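Local coordinates for aminoglycoside N(6')-acetyltransferase type 1 (Salmonella choleraesuis, PDB 2VBQ), which catalyses transfer of the acetyl group of acetyl-CoA to the 6'-amino group of aminoglycosides, giving resistance to antibiotics such as amikacin and tobramycin, at residues K39-G44 against I75-A80; D85-C90 against V95-G100; G100-V103 against F107-R110; Q115-V120 against Q148-E153. All coordinates share one frame; numbering follows the deposited sequence.

Contact 1: K39-G44 against I75-A80; sequences KQLWPG and IGFADA
The backbones stay well apart, with L41 and F77 the nearest pair at 9.4 Å between their CA atoms, so side chains alone bridge the end of helix 31-41 and strand 73-83. L41 CD2 packs at 3.8 Å on F77 CZ, and L41 CB lies 4.1 Å from F77 CE1, so the leucine meets the far end of the ring with both its stem and one methyl. F77 CG sits between the backbone N and carbonyl carbon (chi1 80°), a rotamer that swings the ring out toward the helix. The same CD2 methyl stands 3.6 Å above the indole plane of W42, offset toward the rim, and so lies between the two aromatic residues. In this GNAT fold D79 points toward helix 31-41, and F77, which leaves the strand to one side, brings the end of its ring to it, while A80 packs on helix 112-126. W42, the first residue to leave helical geometry, turns its six-membered ring toward D79: W42 CZ3 is 3.6 Å from D79 OD2, which lies at the ring edge near its plane, with indole and carboxylate planes 35° apart. The buried carboxylate is satisfied from elsewhere: OD2 forms a salt bridge with R38, and OD1 accepts hydrogen bonds from S65 and W34. These partners fix its rotation, so OD2 faces indole C-H groups that are probably slightly positive. L41 and W42 both touch the bound bisubstrate inhibitor.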
loop_
_atom_site.group_PDB
_atom_site.type_symbol
_atom_site.label_atom_id
_atom_site.label_comp_id
_atom_site.label_asym_id
_atom_site.label_seq_id
_atom_site.Cartn_x
_atom_site.Cartn_y
_atom_site.Cartn_z
ATOM N N LYS A 39 -7.320 -13.985 -15.789
ATOM C CA LYS A 39 -7.572 -13.246 -17.018
ATOM C C LYS A 39 -9.018 -12.768 -17.096
ATOM O O LYS A 39 -9.340 -11.857 -17.883
ATOM C CB LYS A 39 -7.192 -14.102 -18.234
ATOM C CG LYS A 39 -5.689 -14.276 -18.346
ATOM C CD LYS A 39 -5.269 -15.533 -19.109
ATOM C CE LYS A 39 -4.029 -15.237 -19.920
ATOM N NZ LYS A 39 -2.934 -16.231 -19.675
ATOM N N GLN A 40 -9.893 -13.378 -16.296
ATOM C CA GLN A 40 -11.270 -12.918 -16.223
ATOM C C GLN A 40 -11.462 -11.811 -15.184
ATOM O O GLN A 40 -12.312 -10.940 -15.358
ATOM C CB GLN A 40 -12.235 -14.067 -15.969
ATOM C CG GLN A 40 -12.195 -15.148 -17.038
ATOM C CD GLN A 40 -13.039 -16.364 -16.669
ATOM O OE1 GLN A 40 -14.280 -16.283 -16.639
ATOM N NE2 GLN A 40 -12.365 -17.500 -16.382
ATOM N N LEU A 41 -10.678 -11.829 -14.107
ATOM C CA LEU A 41 -10.737 -10.723 -13.163
ATOM C C LEU A 41 -10.163 -9.450 -13.816
ATOM O O LEU A 41 -10.751 -8.358 -13.708
ATOM C CB LEU A 41 -10.002 -11.030 -11.849
ATOM C CG LEU A 41 -9.900 -9.872 -10.840
ATOM C CD1 LEU A 41 -11.292 -9.351 -10.409
ATOM C CD2 LEU A 41 -9.071 -10.274 -9.632
ATOM N N TRP A 42 -9.027 -9.619 -14.491
ATOM C CA TRP A 42 -8.305 -8.526 -15.113
ATOM C C TRP A 42 -8.169 -8.789 -16.628
ATOM O O TRP A 42 -7.100 -9.205 -17.091
ATOM C CB TRP A 42 -6.920 -8.376 -14.446
ATOM C CG TRP A 42 -6.959 -7.894 -13.012
ATOM C CD1 TRP A 42 -7.574 -6.764 -12.552
ATOM C CD2 TRP A 42 -6.324 -8.499 -11.860
ATOM N NE1 TRP A 42 -7.394 -6.645 -11.194
ATOM C CE2 TRP A 42 -6.627 -7.684 -10.742
ATOM C CE3 TRP A 42 -5.557 -9.663 -11.662
ATOM C CZ2 TRP A 42 -6.174 -7.978 -9.441
ATOM C CZ3 TRP A 42 -5.113 -9.968 -10.358
ATOM C CH2 TRP A 42 -5.426 -9.117 -9.267
ATOM N N PRO A 43 -9.259 -8.570 -17.407
ATOM C CA PRO A 43 -9.123 -8.761 -18.856
ATOM C C PRO A 43 -8.149 -7.724 -19.425
ATOM O O PRO A 43 -8.152 -6.574 -18.976
ATOM C CB PRO A 43 -10.542 -8.524 -19.403
ATOM C CG PRO A 43 -11.450 -8.409 -18.235
ATOM C CD PRO A 43 -10.609 -8.124 -17.020
ATOM N N GLY A 44 -7.291 -8.140 -20.356
ATOM C CA GLY A 44 -6.362 -7.214 -21.018
ATOM C C GLY A 44 -5.097 -6.874 -20.244
ATOM O O GLY A 44 -4.220 -6.185 -20.769
ATOM N N ILE A 75 -13.206 -22.556 -9.490
ATOM C CA ILE A 75 -14.344 -21.674 -9.564
ATOM C C ILE A 75 -14.053 -20.269 -9.029
ATOM O O ILE A 75 -14.896 -19.386 -9.126
ATOM C CB ILE A 75 -15.577 -22.292 -8.873
ATOM C CG1 ILE A 75 -15.333 -22.504 -7.350
ATOM C CG2 ILE A 75 -15.962 -23.629 -9.547
ATOM C CD1 ILE A 75 -16.555 -23.121 -6.629
ATOM N N GLY A 76 -12.876 -20.073 -8.437
ATOM C CA GLY A 76 -12.488 -18.725 -8.012
ATOM C C GLY A 76 -11.078 -18.712 -7.476
ATOM O O GLY A 76 -10.477 -19.788 -7.299
ATOM N N PHE A 77 -10.541 -17.513 -7.245
ATOM C CA PHE A 77 -9.196 -17.394 -6.688
ATOM C C PHE A 77 -9.022 -16.119 -5.893
ATOM O O PHE A 77 -9.798 -15.151 -6.003
ATOM C CB PHE A 77 -8.093 -17.476 -7.781
ATOM C CG PHE A 77 -7.889 -16.198 -8.510
ATOM C CD1 PHE A 77 -8.818 -15.792 -9.491
ATOM C CD2 PHE A 77 -6.791 -15.366 -8.215
ATOM C CE1 PHE A 77 -8.659 -14.569 -10.152
ATOM C CE2 PHE A 77 -6.620 -14.144 -8.883
ATOM C CZ PHE A 77 -7.545 -13.752 -9.857
ATOM N N ALA A 78 -7.951 -16.121 -5.106
ATOM C CA ALA A 78 -7.487 -14.925 -4.454
ATOM C C ALA A 78 -5.963 -14.841 -4.527
ATOM O O ALA A 78 -5.260 -15.844 -4.347
ATOM C CB ALA A 78 -7.976 -14.887 -2.975
ATOM N N ASP A 79 -5.466 -13.630 -4.781
ATOM C CA ASP A 79 -4.035 -13.356 -4.674
ATOM C C ASP A 79 -3.802 -12.643 -3.350
ATOM O O ASP A 79 -4.556 -11.737 -3.014
ATOM C CB ASP A 79 -3.563 -12.444 -5.824
ATOM C CG ASP A 79 -3.571 -13.144 -7.183
ATOM O OD1 ASP A 79 -3.584 -14.377 -7.241
ATOM O OD2 ASP A 79 -3.538 -12.442 -8.212
ATOM N N ALA A 80 -2.740 -13.020 -2.627
ATOM C CA ALA A 80 -2.411 -12.382 -1.343
ATOM C C ALA A 80 -0.913 -12.066 -1.263
ATOM O O ALA A 80 -0.104 -12.667 -1.969
ATOM C CB ALA A 80 -2.849 -13.253 -0.185
#

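Contact 2: D85-C90 against V95-G100; sequences DYVNGC and VVFLEG
The loop that carries the substrate-binding residue Y86 into the dimer interface is held to strand 95-103 by V87 and C90, which pack on V95 and F97. V87 spreads its two methyls over two strand residues: V87 CG2 meets V95 CB at 3.8 Å, the two valines tip to tip, while V87 CG1 lies 3.7 Å from F97 CE2. That second methyl comes in at the ring edge, near its plane. The V87 torsion (chi1 -176°) sets CG1 anti to the backbone N, on F97, and CG2 anti to the carbonyl carbon, on V95. A type II turn runs from V87 to C90, closed by C90 N bonding V87 O at 3.1 Å, with G89 in its positive-phi corner. The turn brings C90 back beside the strand, where C90 CB and V95 CG2 are 4.0 Å apart and C90 SG lies equally far from both V95 methyls. Further along the strand, E99 and G100 both face D79, a classic beta bulge of the kind found in this strand of GNAT enzymes. All four touching residues are buried, and no hydrogen bond crosses between the segments. Polar partners lie outside the two segments: Y86 OH bonds one copy of the bisubstrate inhibitor and E99 O another. N88 ND2 bonds E156 of its own chain and D135 of the second subunit; R83 of the same chain makes a cation-pi contact with F97.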
loop_
_atom_site.group_PDB
_atom_site.type_symbol
_atom_site.label_atom_id
_atom_site.label_comp_id
_atom_site.label_asym_id
_atom_site.label_seq_id
_atom_site.Cartn_x
_atom_site.Cartn_y
_atom_site.Cartn_z
ATOM N N ASP A 85 5.621 -2.678 3.385
ATOM C CA ASP A 85 5.389 -1.240 3.141
ATOM C C ASP A 85 4.266 -0.789 4.096
ATOM O O ASP A 85 3.440 -1.611 4.528
ATOM C CB ASP A 85 4.899 -0.952 1.718
ATOM C CG ASP A 85 5.911 -1.291 0.624
ATOM O OD1 ASP A 85 7.102 -1.546 0.878
ATOM O OD2 ASP A 85 5.480 -1.302 -0.545
ATOM N N TYR A 86 4.251 0.497 4.436
ATOM C CA TYR A 86 3.105 1.057 5.150
ATOM C C TYR A 86 1.828 0.654 4.416
ATOM O O TYR A 86 1.728 0.837 3.185
ATOM C CB TYR A 86 3.181 2.594 5.213
ATOM C CG TYR A 86 1.880 3.172 5.708
ATOM C CD1 TYR A 86 1.537 3.093 7.070
ATOM C CD2 TYR A 86 0.961 3.735 4.824
ATOM C CE1 TYR A 86 0.324 3.587 7.536
ATOM C CE2 TYR A 86 -0.269 4.233 5.294
ATOM C CZ TYR A 86 -0.564 4.153 6.642
ATOM O OH TYR A 86 -1.772 4.641 7.099
ATOM N N VAL A 87 0.860 0.102 5.155
ATOM C CA VAL A 87 -0.473 -0.145 4.614
ATOM C C VAL A 87 -1.495 0.843 5.234
ATOM O O VAL A 87 -1.630 0.931 6.465
ATOM C CB VAL A 87 -0.955 -1.613 4.838
ATOM C CG1 VAL A 87 -2.322 -1.837 4.165
ATOM C CG2 VAL A 87 0.087 -2.632 4.301
ATOM N N ASN A 88 -2.202 1.558 4.368
ATOM C CA ASN A 88 -3.244 2.496 4.785
ATOM C C ASN A 88 -4.216 1.878 5.776
ATOM O O ASN A 88 -4.764 0.783 5.517
ATOM C CB ASN A 88 -4.006 3.057 3.568
ATOM C CG ASN A 88 -3.108 3.802 2.588
ATOM O OD1 ASN A 88 -2.281 3.196 1.900
ATOM N ND2 ASN A 88 -3.286 5.132 2.500
ATOM N N GLY A 89 -4.392 2.567 6.910
ATOM C CA GLY A 89 -5.342 2.194 7.950
ATOM C C GLY A 89 -4.862 1.166 8.955
ATOM O O GLY A 89 -5.581 0.839 9.884
ATOM N N CYS A 90 -3.643 0.647 8.755
ATOM C CA CYS A 90 -3.056 -0.365 9.640
ATOM C C CYS A 90 -2.077 0.263 10.621
ATOM O O CYS A 90 -1.481 1.281 10.316
ATOM C CB CYS A 90 -2.364 -1.462 8.805
ATOM S SG CYS A 90 -3.548 -2.422 7.799
ATOM N N VAL A 95 1.767 -6.815 7.136
ATOM C CA VAL A 95 0.314 -6.952 6.986
ATOM C C VAL A 95 0.034 -7.962 5.860
ATOM O O VAL A 95 0.726 -7.942 4.821
ATOM C CB VAL A 95 -0.352 -5.564 6.674
ATOM C CG1 VAL A 95 -1.845 -5.709 6.340
ATOM C CG2 VAL A 95 -0.168 -4.606 7.840
ATOM N N VAL A 96 -0.935 -8.856 6.090
ATOM C CA VAL A 96 -1.447 -9.742 5.017
ATOM C C VAL A 96 -2.478 -9.014 4.152
ATOM O O VAL A 96 -3.486 -8.478 4.655
ATOM C CB VAL A 96 -1.949 -11.171 5.524
ATOM C CG1 VAL A 96 -3.160 -11.084 6.449
ATOM C CG2 VAL A 96 -2.199 -12.111 4.318
ATOM N N PHE A 97 -2.179 -8.917 2.857
ATOM C CA PHE A 97 -2.953 -8.045 2.000
ATOM C C PHE A 97 -3.679 -8.826 0.905
ATOM O O PHE A 97 -3.074 -9.666 0.222
ATOM C CB PHE A 97 -2.096 -6.906 1.363
ATOM C CG PHE A 97 -2.943 -5.741 0.901
ATOM C CD1 PHE A 97 -3.591 -5.768 -0.341
ATOM C CD2 PHE A 97 -3.169 -4.658 1.751
ATOM C CE1 PHE A 97 -4.422 -4.714 -0.744
ATOM C CE2 PHE A 97 -3.997 -3.607 1.349
ATOM C CZ PHE A 97 -4.609 -3.640 0.095
ATOM N N LEU A 98 -4.984 -8.576 0.782
ATOM C CA LEU A 98 -5.799 -9.185 -0.284
ATOM C C LEU A 98 -5.553 -8.413 -1.598
ATOM O O LEU A 98 -6.106 -7.331 -1.803
ATOM C CB LEU A 98 -7.292 -9.214 0.116
ATOM C CG LEU A 98 -8.273 -9.977 -0.812
ATOM C CD1 LEU A 98 -7.963 -11.489 -0.819
ATOM C CD2 LEU A 98 -9.726 -9.746 -0.434
ATOM N N GLU A 99 -4.720 -8.982 -2.478
ATOM C CA GLU A 99 -4.277 -8.296 -3.692
ATOM C C GLU A 99 -5.281 -8.431 -4.847
ATOM O O GLU A 99 -5.347 -7.571 -5.726
ATOM C CB GLU A 99 -2.873 -8.780 -4.130
ATOM C CG GLU A 99 -1.725 -8.537 -3.098
ATOM C CD GLU A 99 -1.303 -7.054 -2.940
ATOM O OE1 GLU A 99 -1.922 -6.151 -3.546
ATOM O OE2 GLU A 99 -0.350 -6.790 -2.176
ATOM N N GLY A 100 -6.088 -9.490 -4.812
ATOM C CA GLY A 100 -7.124 -9.722 -5.843
ATOM C C GLY A 100 -8.048 -10.846 -5.421
ATOM O O GLY A 100 -7.607 -11.792 -4.779
#

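Contact 3: G100-V103 against F107-R110; sequences GIFV and FRQR
V103 and R108 form the tight part of this contact, for the carbonyl at the strand end is gripped twice by one guanidinium group. R108 NE donates to V103 O at 2.7 Å with an N-H...O angle of 154°, while R108 NH2 reaches the same oxygen at 3.0 Å in a weak, more bent bond. The oxygen lies close to the guanidinium plane, but NE is tilted 31° from the carbonyl plane. An extended run from CG to NE carries the arginine back along the strand. Past the carbonyl, its NH2 comes within 3.4 Å of F102 CE1, and guanidinium and phenyl planes stand 86° apart. On the side-chain side of V103, CG1 packs 3.7 Å from F107 O and 4.1 Å from F107 CB; it is V103 that buries the most surface here. R108 also opens the GNAT acyl-CoA signature Q/R-x-x-G-x-G/A, which continues through G111 to A113. The amides of I101, V103 and Q109, all acetyl-CoA-binding residues, hydrogen-bond to the bound inhibitor, and the R108 side chain passes about 3 Å from it at the nearest atoms. The NE bond, with the weak one from NH2, ties the guanidinium to the strand beside that ligand. The loop beyond is looser: Q109 and R110 are exposed and their side chains make no contact with the strand segment. R110 instead turns a guanidinium face to F107, with CD1 of that ring 3.7 Å above the plane toward the rim.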
loop_
_atom_site.group_PDB
_atom_site.type_symbol
_atom_site.label_atom_id
_atom_site.label_comp_id
_atom_site.label_asym_id
_atom_site.label_seq_id
_atom_site.Cartn_x
_atom_site.Cartn_y
_atom_site.Cartn_z
ATOM N N GLY A 100 -6.088 -9.490 -4.812
ATOM C CA GLY A 100 -7.124 -9.722 -5.843
ATOM C C GLY A 100 -8.048 -10.846 -5.421
ATOM O O GLY A 100 -7.607 -11.792 -4.779
ATOM N N ILE A 101 -9.322 -10.753 -5.782
ATOM C CA ILE A 101 -10.264 -11.820 -5.513
ATOM C C ILE A 101 -11.351 -11.824 -6.597
ATOM O O ILE A 101 -11.862 -10.761 -7.001
ATOM C CB ILE A 101 -10.852 -11.753 -4.068
ATOM C CG1 ILE A 101 -11.557 -13.067 -3.708
ATOM C CG2 ILE A 101 -11.767 -10.501 -3.898
ATOM C CD1 ILE A 101 -11.691 -13.344 -2.237
ATOM N N PHE A 102 -11.699 -13.027 -7.040
ATOM C CA PHE A 102 -12.664 -13.216 -8.119
ATOM C C PHE A 102 -13.302 -14.579 -7.998
ATOM O O PHE A 102 -12.606 -15.579 -7.790
ATOM C CB PHE A 102 -11.970 -13.077 -9.486
ATOM C CG PHE A 102 -12.864 -13.439 -10.667
ATOM C CD1 PHE A 102 -13.711 -12.476 -11.252
ATOM C CD2 PHE A 102 -12.847 -14.729 -11.193
ATOM C CE1 PHE A 102 -14.556 -12.829 -12.371
ATOM C CE2 PHE A 102 -13.672 -15.086 -12.280
ATOM C CZ PHE A 102 -14.519 -14.128 -12.864
ATOM N N VAL A 103 -14.622 -14.625 -8.132
ATOM C CA VAL A 103 -15.371 -15.877 -8.170
ATOM C C VAL A 103 -16.216 -15.843 -9.437
ATOM O O VAL A 103 -16.800 -14.796 -9.748
ATOM C CB VAL A 103 -16.280 -16.065 -6.914
ATOM C CG1 VAL A 103 -17.164 -17.327 -7.019
ATOM C CG2 VAL A 103 -15.434 -16.108 -5.631
ATOM N N PHE A 107 -20.998 -19.145 -9.772
ATOM C CA PHE A 107 -20.695 -19.728 -8.453
ATOM C C PHE A 107 -20.729 -18.723 -7.280
ATOM O O PHE A 107 -20.332 -19.065 -6.165
ATOM C CB PHE A 107 -19.346 -20.491 -8.500
ATOM C CG PHE A 107 -19.339 -21.640 -9.472
ATOM C CD1 PHE A 107 -19.742 -22.900 -9.076
ATOM C CD2 PHE A 107 -18.959 -21.450 -10.797
ATOM C CE1 PHE A 107 -19.755 -23.982 -9.984
ATOM C CE2 PHE A 107 -18.985 -22.509 -11.718
ATOM C CZ PHE A 107 -19.386 -23.777 -11.304
ATOM N N ARG A 108 -21.243 -17.518 -7.536
ATOM C CA ARG A 108 -21.279 -16.416 -6.563
ATOM C C ARG A 108 -22.372 -16.548 -5.502
ATOM O O ARG A 108 -23.382 -17.229 -5.723
ATOM C CB ARG A 108 -21.382 -15.070 -7.294
ATOM C CG ARG A 108 -20.042 -14.615 -7.826
ATOM C CD ARG A 108 -20.107 -13.334 -8.612
ATOM N NE ARG A 108 -18.916 -13.178 -9.451
ATOM C CZ ARG A 108 -18.783 -12.286 -10.435
ATOM N NH1 ARG A 108 -19.751 -11.401 -10.697
ATOM N NH2 ARG A 108 -17.670 -12.274 -11.164
ATOM N N GLN A 109 -22.159 -15.913 -4.348
ATOM C CA GLN A 109 -23.105 -15.953 -3.204
ATOM C C GLN A 109 -23.323 -17.374 -2.662
ATOM O O GLN A 109 -24.427 -17.736 -2.262
ATOM C CB GLN A 109 -24.459 -15.275 -3.539
ATOM C CG GLN A 109 -24.332 -13.907 -4.232
ATOM C CD GLN A 109 -25.621 -13.059 -4.188
ATOM O OE1 GLN A 109 -26.174 -12.789 -3.115
ATOM N NE2 GLN A 109 -26.058 -12.595 -5.351
ATOM N N ARG A 110 -22.258 -18.169 -2.657
ATOM C CA ARG A 110 -22.267 -19.512 -2.127
ATOM C C ARG A 110 -21.190 -19.663 -1.068
ATOM O O ARG A 110 -20.956 -20.764 -0.584
ATOM C CB ARG A 110 -21.982 -20.521 -3.236
ATOM C CG ARG A 110 -23.067 -20.610 -4.323
ATOM C CD ARG A 110 -22.786 -21.870 -5.115
ATOM N NE ARG A 110 -23.375 -21.849 -6.454
ATOM C CZ ARG A 110 -23.316 -22.875 -7.299
ATOM N NH1 ARG A 110 -23.863 -22.765 -8.499
ATOM N NH2 ARG A 110 -22.713 -24.017 -6.940
#

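Contact 4: Q115-V120 against Q148-E153; sequences QLIAAV and QALGFE
V120 N to L116 O, at 3.0 Å, is the shortest backbone bond within the two segments, a helix link from i+4 to i in the turn that presents I117 to L150 and F152. On the other segment, the carbonyl O of L150 accepts a hydrogen bond from K163 NZ of the second subunit. Between the segments everything is apolar. I117 CD1 meets L150 CD1 at 3.4 Å, tighter than usual van der Waals contact, so the exact setting of these two methyls should be read with caution. The second branch of the isoleucine, I117 CG2, lies 3.9 Å from F152 CE1 at the edge of the phenyl ring, near its plane. CG2 is anti to the backbone N of I117 and CG1 beside it (chi1 -73°), an arrangement that sends the two branches to different partners. L150 and F152 flank G151, the positive-phi C-prime residue of the Schellman motif that ends helix 141-149: G151 N bonds Q148 O at 3.3 Å, and F152 N bonds H147 O. The reversal brings L150 and F152, two residues apart, to the same side of the chain, facing helix 112-126. F152 also packs on M132 and S134 of strand 131-136 and edge-to-face with H147, while I117 packs on L98 and I101. L150 and A149 touch the bound inhibitor. With no polar bond between the segments, their fit depends on shape and apolar burial; the Schellman bonds set the turn that presents L150 and F152, and the second subunit adds a polar tie at L150 O.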
loop_
_atom_site.group_PDB
_atom_site.type_symbol
_atom_site.label_atom_id
_atom_site.label_comp_id
_atom_site.label_asym_id
_atom_site.label_seq_id
_atom_site.Cartn_x
_atom_site.Cartn_y
_atom_site.Cartn_z
ATOM N N GLN A 115 -14.489 -18.400 2.048
ATOM C CA GLN A 115 -13.494 -19.435 2.256
ATOM C C GLN A 115 -12.130 -19.072 1.683
ATOM O O GLN A 115 -11.122 -19.325 2.327
ATOM C CB GLN A 115 -13.986 -20.765 1.752
ATOM C CG GLN A 115 -15.109 -21.301 2.647
ATOM C CD GLN A 115 -15.482 -22.710 2.298
ATOM O OE1 GLN A 115 -16.667 -23.007 2.117
ATOM N NE2 GLN A 115 -14.477 -23.601 2.194
ATOM N N LEU A 116 -12.106 -18.425 0.514
ATOM C CA LEU A 116 -10.853 -17.895 -0.033
ATOM C C LEU A 116 -10.165 -16.927 0.959
ATOM O O LEU A 116 -8.974 -17.049 1.233
ATOM C CB LEU A 116 -11.101 -17.182 -1.371
ATOM C CG LEU A 116 -11.259 -18.102 -2.586
ATOM C CD1 LEU A 116 -11.895 -17.331 -3.784
ATOM C CD2 LEU A 116 -9.867 -18.713 -2.964
ATOM N N ILE A 117 -10.933 -15.985 1.500
ATOM C CA ILE A 117 -10.398 -14.987 2.432
ATOM C C ILE A 117 -9.949 -15.628 3.774
ATOM O O ILE A 117 -8.935 -15.227 4.356
ATOM C CB ILE A 117 -11.423 -13.802 2.605
ATOM C CG1 ILE A 117 -11.411 -12.950 1.326
ATOM C CG2 ILE A 117 -11.114 -12.910 3.842
ATOM C CD1 ILE A 117 -12.584 -11.990 1.187
ATOM N N ALA A 118 -10.692 -16.636 4.229
ATOM C CA ALA A 118 -10.291 -17.436 5.391
ATOM C C ALA A 118 -8.916 -18.093 5.201
ATOM O O ALA A 118 -8.104 -18.132 6.147
ATOM C CB ALA A 118 -11.347 -18.465 5.715
ATOM N N ALA A 119 -8.654 -18.594 3.987
ATOM C CA ALA A 119 -7.356 -19.166 3.629
ATOM C C ALA A 119 -6.241 -18.104 3.619
ATOM O O ALA A 119 -5.135 -18.372 4.116
ATOM C CB ALA A 119 -7.427 -19.881 2.260
ATOM N N VAL A 120 -6.511 -16.936 3.023
ATOM C CA VAL A 120 -5.554 -15.797 3.057
ATOM C C VAL A 120 -5.217 -15.419 4.511
ATOM O O VAL A 120 -4.043 -15.240 4.854
ATOM C CB VAL A 120 -6.115 -14.525 2.322
ATOM C CG1 VAL A 120 -5.259 -13.260 2.649
ATOM C CG2 VAL A 120 -6.228 -14.753 0.811
ATOM N N GLN A 148 -17.261 -5.978 4.200
ATOM C CA GLN A 148 -17.912 -5.740 5.498
ATOM C C GLN A 148 -18.635 -6.935 6.097
ATOM O O GLN A 148 -18.580 -7.134 7.295
ATOM C CB GLN A 148 -18.819 -4.544 5.384
ATOM C CG GLN A 148 -17.963 -3.329 5.190
ATOM C CD GLN A 148 -18.759 -2.105 4.919
ATOM O OE1 GLN A 148 -18.608 -1.102 5.617
ATOM N NE2 GLN A 148 -19.618 -2.162 3.905
ATOM N N ALA A 149 -19.226 -7.768 5.254
ATOM C CA ALA A 149 -19.866 -9.022 5.705
ATOM C C ALA A 149 -18.843 -9.993 6.287
ATOM O O ALA A 149 -19.132 -10.714 7.257
ATOM C CB ALA A 149 -20.639 -9.657 4.573
ATOM N N LEU A 150 -17.627 -9.964 5.742
ATOM C CA LEU A 150 -16.570 -10.895 6.149
ATOM C C LEU A 150 -15.695 -10.323 7.265
ATOM O O LEU A 150 -14.590 -10.809 7.537
ATOM C CB LEU A 150 -15.727 -11.321 4.919
ATOM C CG LEU A 150 -16.555 -11.968 3.796
ATOM C CD1 LEU A 150 -15.744 -12.259 2.508
ATOM C CD2 LEU A 150 -17.225 -13.235 4.317
ATOM N N GLY A 151 -16.177 -9.267 7.892
ATOM C CA GLY A 151 -15.541 -8.757 9.092
ATOM C C GLY A 151 -14.448 -7.710 8.922
ATOM O O GLY A 151 -13.737 -7.419 9.888
ATOM N N PHE A 152 -14.317 -7.154 7.718
ATOM C CA PHE A 152 -13.401 -6.030 7.472
ATOM C C PHE A 152 -14.149 -4.773 7.859
ATOM O O PHE A 152 -15.344 -4.673 7.607
ATOM C CB PHE A 152 -13.069 -5.895 5.981
ATOM C CG PHE A 152 -12.071 -6.920 5.461
ATOM C CD1 PHE A 152 -12.504 -8.186 5.052
ATOM C CD2 PHE A 152 -10.711 -6.594 5.351
ATOM C CE1 PHE A 152 -11.589 -9.124 4.522
ATOM C CE2 PHE A 152 -9.787 -7.514 4.818
ATOM C CZ PHE A 152 -10.221 -8.789 4.424
ATOM N N GLU A 153 -13.444 -3.813 8.443
ATOM C CA GLU A 153 -13.986 -2.482 8.623
ATOM C C GLU A 153 -13.243 -1.468 7.761
ATOM O O GLU A 153 -12.020 -1.561 7.579
ATOM C CB GLU A 153 -13.975 -2.100 10.106
ATOM C CG GLU A 153 -14.880 -3.069 10.913
ATOM C CD GLU A 153 -14.862 -2.838 12.410
ATOM O OE1 GLU A 153 -14.926 -1.666 12.837
ATOM O OE2 GLU A 153 -14.802 -3.851 13.164
#

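In the fold
Contacts 2 and 4 are buried and wholly apolar across their segments, and both touch the second subunit; contacts 1 and 3 are only partly buried and no other protein chain reaches them. Contacts 2 and 3 both use strand 95-103, sharing G100, yet their centres lie about 21 Å apart on opposite sides of the chain's centre. Contact 1 joins them through the neighbouring strand, with D79 O to E99 N at 2.8 Å and F77 N to F102 O at 2.9 Å, probable hydrogen bonds. Contact 4 packs on the same sheet where I117 meets I101 of contact 3. Only contact 3 has hydrogen bonds between its segments, at the cofactor end of the strand.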